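Local coordinates for amphinase-2 (Rana pipiens, PDB 2P7S), which cleaves RNA, including poly(U), poly(C) and 18S and 28S ribosomal RNA, as a secreted, cytotoxic endonuclease of the pancreatic ribonuclease family, at residues N25-M30 / C85-S90. Residues are numbered along the deposited sequence; the frame is centred on the assembly and turned at random.
With NAG (2-acetamido-2-deoxy-beta-D-glucopyranose), chain B.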
loop_
_atom_site.group_PDB
_atom_site.type_symbol
_atom_site.label_atom_id
_atom_site.label_comp_id
_atom_site.label_asym_id
_atom_site.label_seq_id
_atom_site.Cartn_x
_atom_site.Cartn_y
_atom_site.Cartn_z
ATOM N N ASN A 25 1.198 -10.082 -9.413
ATOM C CA ASN A 25 -0.042 -10.526 -10.031
ATOM C C ASN A 25 -1.197 -10.280 -9.083
ATOM O O ASN A 25 -1.317 -10.938 -8.046
ATOM C CB ASN A 25 0.027 -12.019 -10.370
ATOM C CG ASN A 25 -1.165 -12.484 -11.186
ATOM O OD1 ASN A 25 -2.289 -12.044 -10.963
ATOM N ND2 ASN A 25 -0.927 -13.390 -12.124
ATOM N N CYS A 26 -2.047 -9.325 -9.436
ATOM C CA CYS A 26 -3.200 -9.005 -8.609
ATOM C C CYS A 26 -4.072 -10.223 -8.304
ATOM O O CYS A 26 -4.535 -10.398 -7.177
ATOM C CB CYS A 26 -4.060 -7.946 -9.295
ATOM S SG CYS A 26 -3.359 -6.263 -9.285
ATOM N N ASN A 27 -4.311 -11.057 -9.309
ATOM C CA ASN A 27 -5.158 -12.229 -9.108
ATOM C C ASN A 27 -4.615 -13.168 -8.053
ATOM O O ASN A 27 -5.374 -13.870 -7.387
ATOM C CB ASN A 27 -5.354 -12.971 -10.429
ATOM C CG ASN A 27 -5.947 -12.087 -11.485
ATOM O OD1 ASN A 27 -6.806 -11.256 -11.180
ATOM N ND2 ASN A 27 -5.501 -12.250 -12.727
ATOM N N ARG A 28 -3.298 -13.166 -7.893
ATOM C CA ARG A 28 -2.642 -14.009 -6.903
ATOM C C ARG A 28 -2.663 -13.385 -5.507
ATOM O O ARG A 28 -3.190 -13.964 -4.561
ATOM C CB ARG A 28 -1.181 -14.254 -7.304
ATOM C CG ARG A 28 -0.363 -14.993 -6.246
ATOM C CD ARG A 28 1.142 -14.794 -6.438
ATOM N NE ARG A 28 1.644 -15.358 -7.693
ATOM C CZ ARG A 28 2.396 -14.691 -8.569
ATOM N NH1 ARG A 28 2.734 -13.429 -8.336
ATOM N NH2 ARG A 28 2.821 -15.285 -9.677
ATOM N N THR A 29 -2.097 -12.188 -5.394
ATOM C CA THR A 29 -1.982 -11.508 -4.112
ATOM C C THR A 29 -3.278 -10.995 -3.485
ATOM O O THR A 29 -3.439 -11.068 -2.264
ATOM C CB THR A 29 -0.954 -10.369 -4.218
ATOM O OG1 THR A 29 0.249 -10.886 -4.802
ATOM C CG2 THR A 29 -0.633 -9.807 -2.842
ATOM N N MET A 30 -4.198 -10.476 -4.296
ATOM C CA MET A 30 -5.472 -10.003 -3.755
ATOM C C MET A 30 -6.239 -11.187 -3.160
ATOM O O MET A 30 -7.161 -11.011 -2.361
ATOM C CB MET A 30 -6.326 -9.342 -4.847
ATOM C CG MET A 30 -5.846 -7.965 -5.307
ATOM S SD MET A 30 -5.737 -6.736 -3.973
ATOM C CE MET A 30 -7.463 -6.310 -3.728
ATOM N N CYS A 85 -13.356 -12.108 -8.554
ATOM C CA CYS A 85 -12.027 -12.018 -7.949
ATOM C C CYS A 85 -10.827 -11.976 -8.893
ATOM O O CYS A 85 -9.712 -12.316 -8.503
ATOM C CB CYS A 85 -11.846 -13.133 -6.918
ATOM S SG CYS A 85 -13.219 -13.208 -5.721
ATOM N N LYS A 86 -11.062 -11.565 -10.135
ATOM C CA LYS A 86 -10.000 -11.413 -11.129
ATOM C C LYS A 86 -9.974 -9.903 -11.378
ATOM O O LYS A 86 -11.015 -9.286 -11.620
ATOM C CB LYS A 86 -10.334 -12.188 -12.404
ATOM C CG LYS A 86 -10.302 -13.705 -12.227
ATOM C CD LYS A 86 -8.878 -14.200 -12.005
ATOM C CE LYS A 86 -8.800 -15.721 -12.014
ATOM N NZ LYS A 86 -9.485 -16.344 -10.843
ATOM N N TYR A 87 -8.784 -9.315 -11.333
ATOM C CA TYR A 87 -8.641 -7.864 -11.437
ATOM C C TYR A 87 -7.996 -7.205 -12.644
ATOM O O TYR A 87 -7.296 -7.838 -13.430
ATOM C CB TYR A 87 -7.847 -7.356 -10.233
ATOM C CG TYR A 87 -8.377 -7.734 -8.875
ATOM C CD1 TYR A 87 -8.351 -9.056 -8.429
ATOM C CD2 TYR A 87 -8.882 -6.756 -8.020
ATOM C CE1 TYR A 87 -8.821 -9.390 -7.154
ATOM C CE2 TYR A 87 -9.348 -7.075 -6.758
ATOM C CZ TYR A 87 -9.316 -8.387 -6.327
ATOM O OH TYR A 87 -9.778 -8.680 -5.068
ATOM N N SER A 88 -8.233 -5.893 -12.740
ATOM C CA SER A 88 -7.612 -5.046 -13.741
ATOM C C SER A 88 -6.392 -4.562 -12.953
ATOM O O SER A 88 -6.484 -4.332 -11.742
ATOM C CB SER A 88 -8.500 -3.853 -14.108
ATOM O OG SER A 88 -9.545 -4.257 -14.975
ATOM N N GLN A 89 -5.263 -4.412 -13.631
ATOM C CA GLN A 89 -4.022 -4.014 -12.980
ATOM C C GLN A 89 -3.401 -2.808 -13.665
ATOM O O GLN A 89 -3.312 -2.758 -14.896
ATOM C CB GLN A 89 -3.046 -5.197 -13.024
ATOM C CG GLN A 89 -1.675 -4.969 -12.413
ATOM C CD GLN A 89 -0.878 -6.268 -12.287
ATOM O OE1 GLN A 89 -1.454 -7.349 -12.160
ATOM N NE2 GLN A 89 0.446 -6.160 -12.293
ATOM N N SER A 90 -2.972 -1.839 -12.864
ATOM C CA SER A 90 -2.337 -0.644 -13.398
ATOM C C SER A 90 -1.147 -0.289 -12.521
ATOM O O SER A 90 -1.175 -0.484 -11.309
ATOM C CB SER A 90 -3.323 0.526 -13.434
ATOM O OG SER A 90 -3.580 1.015 -12.138
HETATM C C1 NAG B . -5.893 -11.316 -13.764
HETATM C C2 NAG B . -4.820 -11.276 -14.861
HETATM C C3 NAG B . -5.253 -10.312 -15.968
HETATM C C4 NAG B . -6.615 -10.751 -16.503
HETATM C C5 NAG B . -7.620 -10.757 -15.343
HETATM C C6 NAG B . -9.024 -11.181 -15.757
HETATM C C7 NAG B . -2.416 -11.394 -14.708
HETATM C C8 NAG B . -1.134 -10.864 -14.087
HETATM N N2 NAG B . -3.554 -10.848 -14.295
HETATM O O3 NAG B . -4.294 -10.308 -17.015
HETATM O O4 NAG B . -7.048 -9.850 -17.540
HETATM O O5 NAG B . -7.175 -11.673 -14.315
HETATM O O6 NAG B . -9.035 -12.512 -16.250
HETATM O O7 NAG B . -2.365 -12.287 -15.556
#
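Met30 lies against one face of the Tyr87 ring: its CG sits 3.8 Å from the ring centroid and only 16° off the ring normal, which defines a CH-pi contact. CG is displaced toward the hydroxyl-bearing side of the ring, with Tyr87 CZ 3.6 Å away, and Met30 CB packs 3.4 Å from Tyr87 CE1. Bends in the methionine chain at chi2 (-58°) and chi3 fold CE back to the CE2 and OH side of the ring, while SD stands obliquely, completing a Met-aromatic contact. At the ring edge, in its plane, is Asn27 OD1, which takes the Tyr87 backbone N-H at 2.8 Å; the donor lies nearly on the line of the C=O bond (163°). The same amide carries the N-linked sugar through its nitrogen, ND2 to NAG C1 being 1.4 Å, so its oxygen is fastened to the strand as its nitrogen bears the glycan. The CD of Lys86 adds an aliphatic contact to Asn27 CG. In the pancreatic ribonuclease fold these contacts dock the short helix 26-29 on the early part of the long strand 86-101. Farther along, Gln89, extended beyond CG, reaches back with OE1 toward Cys26 N, a weak bond of 3.4 Å, and also flanks Cys26 SG. That sulfur is bonded to Cys79 on the adjacent strand 74-83, tying the helix covalently to the sheet. Asn25 caps the helix N-terminus, its OD1 accepting weak bonds from Asn27 N and Arg28 N. Outside the pair, Tyr87 OH bonds to Lys42 O, whose residue probably belongs to the substrate site. A leucine here, lacking ring and hydroxyl, would probably open a gap beside Met30 CG and leave Lys42 O without this partner. Met30 also touches Asn45, another probable substrate-binding residue, and Phe47 on strand 45-49.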